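Local coordinates for protein apoptosis regulator Bcl-2 homolog (Canarypox virus, PDB 5WOS) that inhibits apoptosis of the infected host cell, binding the proapoptotic factors BAK1 and BAX and other BH3-containing proteins such as BIM, BID and PUMA, at residues F27-Y30 against N35-F38. Numbering follows the deposited sequence.
Sequences FIEY and NRNF
E29 OE1 is gripped by two groups: the backbone N of R36, 3.2 Å away, and the hydroxyl of Y46 on helix 43-69. The R36 N-H reaches this oxygen from above the carboxylate plane, 69° out of it, and the bond is bent, with 143° at the hydrogen. E29 can span the gap because its CG stands anti to the backbone N (chi1 -179°) and the chain then runs extended, bringing the acid to the backbone of N35 and R36 where the loop passes beside its own helix. Here one carboxylate ties together a helix, the loop that leaves it and the next helix. Beyond the bond, the methylene groups of R36 run alongside E29, headed the other way, with R36 CG 3.7 Å from E29 CB. Bends at chi2 and chi3 carry the arginine across the side chain of I28: I28 CG2 rests 3.6 Å from R36 CD, and I28 CD1 sits 4.0 Å above one guanidinium face, displaced toward its rim. The charge is directed away from E29, whose OE1 lies 6.4 Å from R36 NE; that nitrogen hydrogen-bonds instead to N25 OD1, one turn earlier on helix 14-32. The geometry at N35, whose OD1 faces N37 N, fits an Asx turn, although the position of that oxygen is less certain. On the surface of the all-helical Bcl-2 fold, this contact holds the loop after helix 14-32 against the end of that helix, while F27 and Y30 pack inward on helix 92-112 and N37 touches helix 43-69.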
ATOM      1  N   PHE A  27      -2.243   4.842   6.815  1.00 34.05           N
ATOM      2  CA  PHE A  27      -3.686   4.780   6.618  1.00 36.38           C
ATOM      3  C   PHE A  27      -4.397   5.677   7.621  1.00 39.61           C
ATOM      4  O   PHE A  27      -5.261   6.482   7.251  1.00 39.72           O
ATOM      5  CB  PHE A  27      -4.179   3.334   6.737  1.00 34.14           C
ATOM      6  CG  PHE A  27      -3.809   2.456   5.570  1.00 33.06           C
ATOM      7  CD1 PHE A  27      -2.919   2.886   4.597  1.00 37.30           C
ATOM      8  CD2 PHE A  27      -4.364   1.195   5.442  1.00 37.34           C
ATOM      9  CE1 PHE A  27      -2.588   2.072   3.528  1.00 40.15           C
ATOM     10  CE2 PHE A  27      -4.039   0.382   4.378  1.00 35.58           C
ATOM     11  CZ  PHE A  27      -3.150   0.821   3.421  1.00 37.99           C
ATOM     12  N   ILE A  28      -4.030   5.564   8.899  1.00 40.95           N
ATOM     13  CA  ILE A  28      -4.590   6.445   9.924  1.00 37.98           C
ATOM     14  C   ILE A  28      -4.401   7.903   9.525  1.00 43.11           C
ATOM     15  O   ILE A  28      -5.358   8.687   9.485  1.00 43.76           O
ATOM     16  CB  ILE A  28      -3.945   6.147  11.289  1.00 45.13           C
ATOM     17  CG1 ILE A  28      -4.384   4.769  11.790  1.00 43.24           C
ATOM     18  CG2 ILE A  28      -4.316   7.219  12.311  1.00 44.94           C
ATOM     19  CD1 ILE A  28      -3.578   4.262  12.956  1.00 32.92           C
ATOM     20  N   GLU A  29      -3.159   8.291   9.225  1.00 39.72           N
ATOM     21  CA  GLU A  29      -2.895   9.684   8.887  1.00 39.42           C
ATOM     22  C   GLU A  29      -3.665  10.108   7.644  1.00 42.17           C
ATOM     23  O   GLU A  29      -4.173  11.233   7.575  1.00 44.15           O
ATOM     24  CB  GLU A  29      -1.395   9.910   8.691  1.00 38.18           C
ATOM     25  CG  GLU A  29      -1.047  11.363   8.345  1.00 42.85           C
ATOM     26  CD  GLU A  29       0.416  11.707   8.576  1.00 50.93           C
ATOM     27  OE1 GLU A  29       1.135  10.895   9.197  1.00 55.53           O
ATOM     28  OE2 GLU A  29       0.848  12.795   8.141  1.00 51.04           O
ATOM     29  N   TYR A  30      -3.778   9.220   6.655  1.00 41.05           N
ATOM     30  CA  TYR A  30      -4.449   9.600   5.419  1.00 40.69           C
ATOM     31  C   TYR A  30      -5.958   9.700   5.601  1.00 45.94           C
ATOM     32  O   TYR A  30      -6.612  10.492   4.915  1.00 42.51           O
ATOM     33  CB  TYR A  30      -4.131   8.605   4.306  1.00 39.28           C
ATOM     34  CG  TYR A  30      -4.794   8.983   3.003  1.00 41.56           C
ATOM     35  CD1 TYR A  30      -4.385  10.107   2.301  1.00 39.22           C
ATOM     36  CD2 TYR A  30      -5.837   8.231   2.486  1.00 37.64           C
ATOM     37  CE1 TYR A  30      -4.990  10.468   1.118  1.00 36.00           C
ATOM     38  CE2 TYR A  30      -6.449   8.584   1.301  1.00 41.05           C
ATOM     39  CZ  TYR A  30      -6.020   9.707   0.621  1.00 41.74           C
ATOM     40  OH  TYR A  30      -6.620  10.069  -0.566  1.00 46.66           O
ATOM     41  N   ASN A  35      -1.442  13.993  12.200  1.00 55.59           N
ATOM     42  CA  ASN A  35      -0.038  13.620  12.102  1.00 49.80           C
ATOM     43  C   ASN A  35       0.251  12.374  12.931  1.00 49.74           C
ATOM     44  O   ASN A  35      -0.198  12.248  14.074  1.00 48.95           O
ATOM     45  CB  ASN A  35       0.842  14.775  12.573  1.00 50.32           C
ATOM     46  CG  ASN A  35       2.319  14.463  12.464  1.00 55.72           C
ATOM     47  OD1 ASN A  35       2.731  13.636  11.648  1.00 59.56           O
ATOM     48  ND2 ASN A  35       3.127  15.122  13.286  1.00 78.29           N
ATOM     49  N   ARG A  36       1.013  11.450  12.344  1.00 47.29           N
ATOM     50  CA  ARG A  36       1.379  10.203  13.006  1.00 42.62           C
ATOM     51  C   ARG A  36       2.889  10.012  13.073  1.00 40.17           C
ATOM     52  O   ARG A  36       3.356   8.909  13.368  1.00 41.14           O
ATOM     53  CB  ARG A  36       0.723   9.018  12.297  1.00 47.55           C
ATOM     54  CG  ARG A  36      -0.801   9.083  12.267  1.00 42.46           C
ATOM     55  CD  ARG A  36      -1.412   8.928  13.651  1.00 42.84           C
ATOM     56  NE  ARG A  36      -1.058   7.653  14.272  1.00 45.75           N
ATOM     57  CZ  ARG A  36      -1.681   7.129  15.325  1.00 46.91           C
ATOM     58  NH1 ARG A  36      -2.708   7.762  15.879  1.00 45.97           N
ATOM     59  NH2 ARG A  36      -1.284   5.965  15.820  1.00 36.96           N
ATOM     60  N   ASN A  37       3.665  11.069  12.820  1.00 48.19           N
ATOM     61  CA  ASN A  37       5.120  10.954  12.837  1.00 48.88           C
ATOM     62  C   ASN A  37       5.664  10.558  14.202  1.00 34.95           C
ATOM     63  O   ASN A  37       6.802  10.086  14.286  1.00 41.29           O
ATOM     64  CB  ASN A  37       5.762  12.274  12.411  1.00 54.10           C
ATOM     65  CG  ASN A  37       5.388  12.674  11.008  1.00 52.96           C
ATOM     66  OD1 ASN A  37       5.086  11.829  10.166  1.00 56.71           O
ATOM     67  ND2 ASN A  37       5.410  13.973  10.742  1.00 65.47           N
ATOM     68  N   PHE A  38       4.893  10.751  15.271  1.00 32.34           N
ATOM     69  CA  PHE A  38       5.357  10.473  16.623  1.00 37.25           C
ATOM     70  C   PHE A  38       4.681   9.256  17.240  1.00 36.84           C
ATOM     71  O   PHE A  38       4.798   9.041  18.451  1.00 38.18           O
ATOM     72  CB  PHE A  38       5.143  11.706  17.500  1.00 40.96           C
ATOM     73  CG  PHE A  38       5.670  12.975  16.888  1.00 39.28           C
ATOM     74  CD1 PHE A  38       7.020  13.112  16.603  1.00 37.49           C
ATOM     75  CD2 PHE A  38       4.815  14.026  16.592  1.00 43.16           C
ATOM     76  CE1 PHE A  38       7.507  14.273  16.038  1.00 41.81           C
ATOM     77  CE2 PHE A  38       5.297  15.190  16.027  1.00 46.52           C
ATOM     78  CZ  PHE A  38       6.646  15.315  15.751  1.00 44.87           C
TER